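Local coordinates for protein transcriptional regulators (LACI-FAMILY TRANSCRIPTIONAL REGULATORY PROTEIN) (Corynebacterium glutamicum, PDB 3GYB) that probably acts as a LacI-family DNA-binding transcription factor, with a periplasmic-binding-protein-like domain that carries a magnesium site, at residues Thr165-Leu170 and Leu192-Glu197; Leu200-Pro203 and Ser207-Gly210. One frame throughout, in Å; residues are numbered along the deposited sequence.

Interaction 1 of 2, residues Thr165-Leu170 and Leu192-Glu197; sequences TETLAL and LGAARE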
loop_
_atom_site.group_PDB
_atom_site.type_symbol
_atom_site.label_atom_id
_atom_site.label_comp_id
_atom_site.label_asym_id
_atom_site.label_seq_id
_atom_site.Cartn_x
_atom_site.Cartn_y
_atom_site.Cartn_z
ATOM N N THR A 165 -0.422 1.170 -18.519
ATOM C CA THR A 165 -0.561 1.719 -19.867
ATOM C C THR A 165 0.770 2.003 -20.547
ATOM O O THR A 165 0.893 1.825 -21.761
ATOM C CB THR A 165 -1.438 2.987 -19.867
ATOM O OG1 THR A 165 -0.848 3.999 -19.047
ATOM C CG2 THR A 165 -2.829 2.650 -19.330
ATOM N N GLU A 166 1.767 2.430 -19.780
ATOM C CA GLU A 166 3.082 2.684 -20.365
ATOM C C GLU A 166 3.714 1.381 -20.852
ATOM O O GLU A 166 4.388 1.361 -21.883
ATOM C CB GLU A 166 4.024 3.338 -19.348
ATOM C CG GLU A 166 3.739 4.800 -19.060
ATOM C CD GLU A 166 3.927 5.678 -20.281
ATOM O OE1 GLU A 166 4.989 5.579 -20.935
ATOM O OE2 GLU A 166 3.020 6.475 -20.580
ATOM N N THR A 167 3.516 0.292 -20.114
ATOM C CA THR A 167 4.096 -0.978 -20.527
ATOM C C THR A 167 3.397 -1.510 -21.771
ATOM O O THR A 167 4.047 -2.023 -22.683
ATOM C CB THR A 167 4.032 -2.038 -19.401
ATOM O OG1 THR A 167 4.815 -1.593 -18.290
ATOM C CG2 THR A 167 4.594 -3.376 -19.888
ATOM N N LEU A 168 2.075 -1.387 -21.821
ATOM C CA LEU A 168 1.350 -1.848 -22.996
ATOM C C LEU A 168 1.804 -1.062 -24.224
ATOM O O LEU A 168 1.936 -1.622 -25.311
ATOM C CB LEU A 168 -0.159 -1.680 -22.807
ATOM C CG LEU A 168 -0.842 -2.669 -21.861
ATOM C CD1 LEU A 168 -2.321 -2.306 -21.752
ATOM C CD2 LEU A 168 -0.681 -4.096 -22.381
ATOM N N ALA A 169 2.038 0.235 -24.049
ATOM C CA ALA A 169 2.475 1.072 -25.166
ATOM C C ALA A 169 3.916 0.746 -25.557
ATOM O O ALA A 169 4.233 0.634 -26.738
ATOM C CB ALA A 169 2.352 2.546 -24.793
ATOM N N LEU A 170 4.782 0.590 -24.562
ATOM C CA LEU A 170 6.192 0.278 -24.801
ATOM C C LEU A 170 6.387 -1.029 -25.565
ATOM O O LEU A 170 7.153 -1.089 -26.530
ATOM C CB LEU A 170 6.935 0.188 -23.463
ATOM C CG LEU A 170 8.406 -0.234 -23.512
ATOM C CD1 LEU A 170 9.241 0.901 -24.071
ATOM C CD2 LEU A 170 8.876 -0.604 -22.114
ATOM N N LEU A 192 3.465 -5.884 -14.738
ATOM C CA LEU A 192 3.051 -7.280 -14.620
ATOM C C LEU A 192 1.627 -7.446 -15.144
ATOM O O LEU A 192 1.296 -8.460 -15.752
ATOM C CB LEU A 192 3.127 -7.743 -13.160
ATOM C CG LEU A 192 4.540 -7.938 -12.609
ATOM C CD1 LEU A 192 4.507 -8.044 -11.086
ATOM C CD2 LEU A 192 5.163 -9.189 -13.231
ATOM N N GLY A 193 0.786 -6.448 -14.900
ATOM C CA GLY A 193 -0.583 -6.511 -15.380
ATOM C C GLY A 193 -0.605 -6.435 -16.898
ATOM O O GLY A 193 -1.397 -7.107 -17.557
ATOM N N ALA A 194 0.270 -5.608 -17.461
ATOM C CA ALA A 194 0.341 -5.467 -18.912
ATOM C C ALA A 194 0.750 -6.800 -19.527
ATOM O O ALA A 194 0.171 -7.235 -20.524
ATOM C CB ALA A 194 1.346 -4.368 -19.287
ATOM N N ALA A 195 1.741 -7.457 -18.926
ATOM C CA ALA A 195 2.194 -8.748 -19.420
ATOM C C ALA A 195 1.026 -9.736 -19.406
ATOM O O ALA A 195 0.813 -10.488 -20.366
ATOM C CB ALA A 195 3.343 -9.266 -18.555
ATOM N N ARG A 196 0.256 -9.725 -18.323
ATOM C CA ARG A 196 -0.890 -10.621 -18.216
ATOM C C ARG A 196 -1.913 -10.320 -19.320
ATOM O O ARG A 196 -2.427 -11.230 -19.964
ATOM C CB ARG A 196 -1.544 -10.487 -16.838
ATOM C CG ARG A 196 -2.646 -11.512 -16.595
ATOM C CD ARG A 196 -3.300 -11.391 -15.223
ATOM N NE ARG A 196 -4.279 -12.462 -15.044
ATOM C CZ ARG A 196 -5.060 -12.616 -13.979
ATOM N NH1 ARG A 196 -4.999 -11.765 -12.965
ATOM N NH2 ARG A 196 -5.901 -13.641 -13.928
ATOM N N GLU A 197 -2.202 -9.041 -19.537
ATOM C CA GLU A 197 -3.154 -8.634 -20.568
ATOM C C GLU A 197 -2.676 -9.063 -21.955
ATOM O O GLU A 197 -3.479 -9.414 -22.822
ATOM C CB GLU A 197 -3.341 -7.113 -20.532
ATOM C CG GLU A 197 -4.241 -6.553 -21.630
ATOM C CD GLU A 197 -5.619 -7.189 -21.651
ATOM O OE1 GLU A 197 -6.185 -7.432 -20.565
ATOM O OE2 GLU A 197 -6.142 -7.430 -22.763
#
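A helix-helix contact in the periplasmic-binding-protein-like domain brings Thr167 and Leu168 of helix 160-173 against Ala194 of helix 185-198. The two axes approach to 8.3 Å with a signed crossing angle of -50°, a spacing consistent with the small Ala194 at the crossing. The methyl of Ala194 points at the opposing helix and meets two neighbouring side chains there. Thr167 CG2 reaches Ala194 CB at 3.4 Å, tighter than usual van der Waals contact. It arrives there because CG2 is anti to the backbone N, while OG1 sits beside that N (chi1 -63°) and hydrogen-bonds to Gly163 O one helical turn earlier. The hydroxyl is thus satisfied within its own helix, leaving the methyl to pack across the gap.

The chain between the helices runs through strand 179-182, so this pair belongs to the alternating strand-helix order of a Rossmann-like domain. Thr167 also rests on Leu124 of strand 121-124, so it faces both the sheet and the neighbouring helix, and Tyr164 adds to the cover over Ala194.

Leu168 approaches along the other flank of the same methyl: its CD2 lies 3.7 Å from Ala194 CB and equally near Ala194 O. That branch also reaches the aliphatic part of Glu197, with Leu168 CD2 and Glu197 CG 4.4 Å apart. Beyond this carbon the Glu197 chain leads away from helix 160-173, and its carboxylate OE1 forms a salt bridge with Arg220 NE of the second subunit.

Interaction 2 of 2, residues Leu200-Pro203 and Ser207-Gly210; sequences LRVP and SIIG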
loop_
_atom_site.group_PDB
_atom_site.type_symbol
_atom_site.label_atom_id
_atom_site.label_comp_id
_atom_site.label_asym_id
_atom_site.label_seq_id
_atom_site.Cartn_x
_atom_site.Cartn_y
_atom_site.Cartn_z
ATOM N N LEU A 200 1.632 -12.660 -22.050
ATOM C CA LEU A 200 3.051 -12.949 -21.916
ATOM C C LEU A 200 3.307 -13.544 -20.542
ATOM O O LEU A 200 2.900 -12.976 -19.528
ATOM C CB LEU A 200 3.876 -11.669 -22.060
ATOM C CG LEU A 200 3.822 -10.941 -23.404
ATOM C CD1 LEU A 200 4.488 -9.578 -23.263
ATOM C CD2 LEU A 200 4.516 -11.773 -24.474
ATOM N N ARG A 201 3.974 -14.689 -20.503
ATOM C CA ARG A 201 4.274 -15.311 -19.227
ATOM C C ARG A 201 5.476 -14.627 -18.600
ATOM O O ARG A 201 6.439 -14.294 -19.285
ATOM C CB ARG A 201 4.580 -16.799 -19.412
ATOM C CG ARG A 201 3.427 -17.603 -19.986
ATOM C CD ARG A 201 3.762 -19.083 -19.972
ATOM N NE ARG A 201 3.929 -19.576 -18.608
ATOM C CZ ARG A 201 4.327 -20.807 -18.302
ATOM N NH1 ARG A 201 4.600 -21.676 -19.267
ATOM N NH2 ARG A 201 4.454 -21.169 -17.031
ATOM N N VAL A 202 5.409 -14.396 -17.295
ATOM C CA VAL A 202 6.524 -13.793 -16.581
ATOM C C VAL A 202 6.977 -14.875 -15.607
ATOM O O VAL A 202 6.185 -15.336 -14.792
ATOM C CB VAL A 202 6.081 -12.534 -15.798
ATOM C CG1 VAL A 202 7.227 -12.024 -14.945
ATOM C CG2 VAL A 202 5.625 -11.444 -16.778
ATOM N N PRO A 203 8.263 -15.266 -15.645
ATOM C CA PRO A 203 9.360 -14.792 -16.495
ATOM C C PRO A 203 9.623 -15.535 -17.809
ATOM O O PRO A 203 10.528 -15.158 -18.554
ATOM C CB PRO A 203 10.553 -14.899 -15.564
ATOM C CG PRO A 203 10.282 -16.236 -14.902
ATOM C CD PRO A 203 8.774 -16.203 -14.621
ATOM N N SER A 207 10.958 -10.777 -18.634
ATOM C CA SER A 207 11.528 -10.615 -17.297
ATOM C C SER A 207 11.221 -9.208 -16.798
ATOM O O SER A 207 11.262 -8.251 -17.572
ATOM C CB SER A 207 13.048 -10.812 -17.312
ATOM O OG SER A 207 13.392 -12.189 -17.344
ATOM N N ILE A 208 10.899 -9.089 -15.513
ATOM C CA ILE A 208 10.606 -7.790 -14.918
ATOM C C ILE A 208 11.273 -7.660 -13.554
ATOM O O ILE A 208 11.145 -8.537 -12.703
ATOM C CB ILE A 208 9.079 -7.573 -14.723
ATOM C CG1 ILE A 208 8.385 -7.475 -16.086
ATOM C CG2 ILE A 208 8.834 -6.298 -13.917
ATOM C CD1 ILE A 208 6.863 -7.404 -16.002
ATOM N N ILE A 209 12.002 -6.569 -13.351
ATOM C CA ILE A 209 12.634 -6.349 -12.061
ATOM C C ILE A 209 12.218 -4.967 -11.569
ATOM O O ILE A 209 12.218 -3.997 -12.334
ATOM C CB ILE A 209 14.183 -6.475 -12.141
ATOM C CG1 ILE A 209 14.794 -6.168 -10.769
ATOM C CG2 ILE A 209 14.734 -5.561 -13.234
ATOM C CD1 ILE A 209 16.257 -6.572 -10.627
ATOM N N GLY A 210 11.834 -4.895 -10.298
ATOM C CA GLY A 210 11.399 -3.635 -9.719
ATOM C C GLY A 210 12.436 -2.998 -8.818
ATOM O O GLY A 210 13.624 -3.310 -8.910
HETATM O O HOH W 1 12.673 -13.638 -19.355
#
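The flat group here is the cis peptide between Val202 and Pro203, followed by the puckered pyrrolidine ring. On one face of the peptide plane rise the Val202 isopropyl group and, beyond it, Ile208 CD1. Ser207 lies toward that same face but displaced past the Pro203 end, its OG near the rim of the ring, 4.3 Å from Pro203 CB; Ala270 also touches this proline. The cis bond draws the CA atoms of Val202 and Pro203 to 3.0 Å of each other and turns the chain sharply as it leaves Val202. On the apolar side, Val202 CG2 faces Ile208 CD1 at 4.3 Å, a loose contact. Ile208 reaches this far by an extended end, CD1 anti to CA (chi2 174°).

Residues 200-203 belong to the turn joining helix 185-198 to strand 207-211, the return leg of a beta-alpha-beta crossover whose first strand, 179-182, lies next to 207-211 and parallel to it. Val202 and Ile208 both continue onto the helix, touching Leu192, so loop, strand and helix share one hydrophobic patch.

No direct hydrogen bond joins the two segments. A water bridges them instead: it donates to Pro203 O at 2.7 Å and is hydrogen-bonded to Ser207 OG at 2.6 Å, which also takes a hydrogen bond from Ala270 N. A proline has no backbone N-H to offer, and here its carbonyl makes the polar link. The segments are thus linked mainly through one water, beside a loose apolar contact, and Ala270 N probably helps to hold the serine hydroxyl.

How the interactions relate
Interaction 1 and interaction 2 follow in series along the chain, their centres about 11 Å apart, and helix 185-198 is the element they share. It packs against helix 160-173 in interaction 1; from another part of its surface, Ala195 CB meets Val202 CG2 at 3.6 Å and Leu192 CD2 meets Ile208 CD1 at 3.7 Å. The chain path is tied as well: Leu200 N probably hydrogen-bonds to Ala195 O at 2.9 Å, where the helix gives way to the loop of interaction 2. Both contacts lie away from the magnesium site formed by Asp212, Asp229 and Ser231, although strand 207-211 ends just before Asp212.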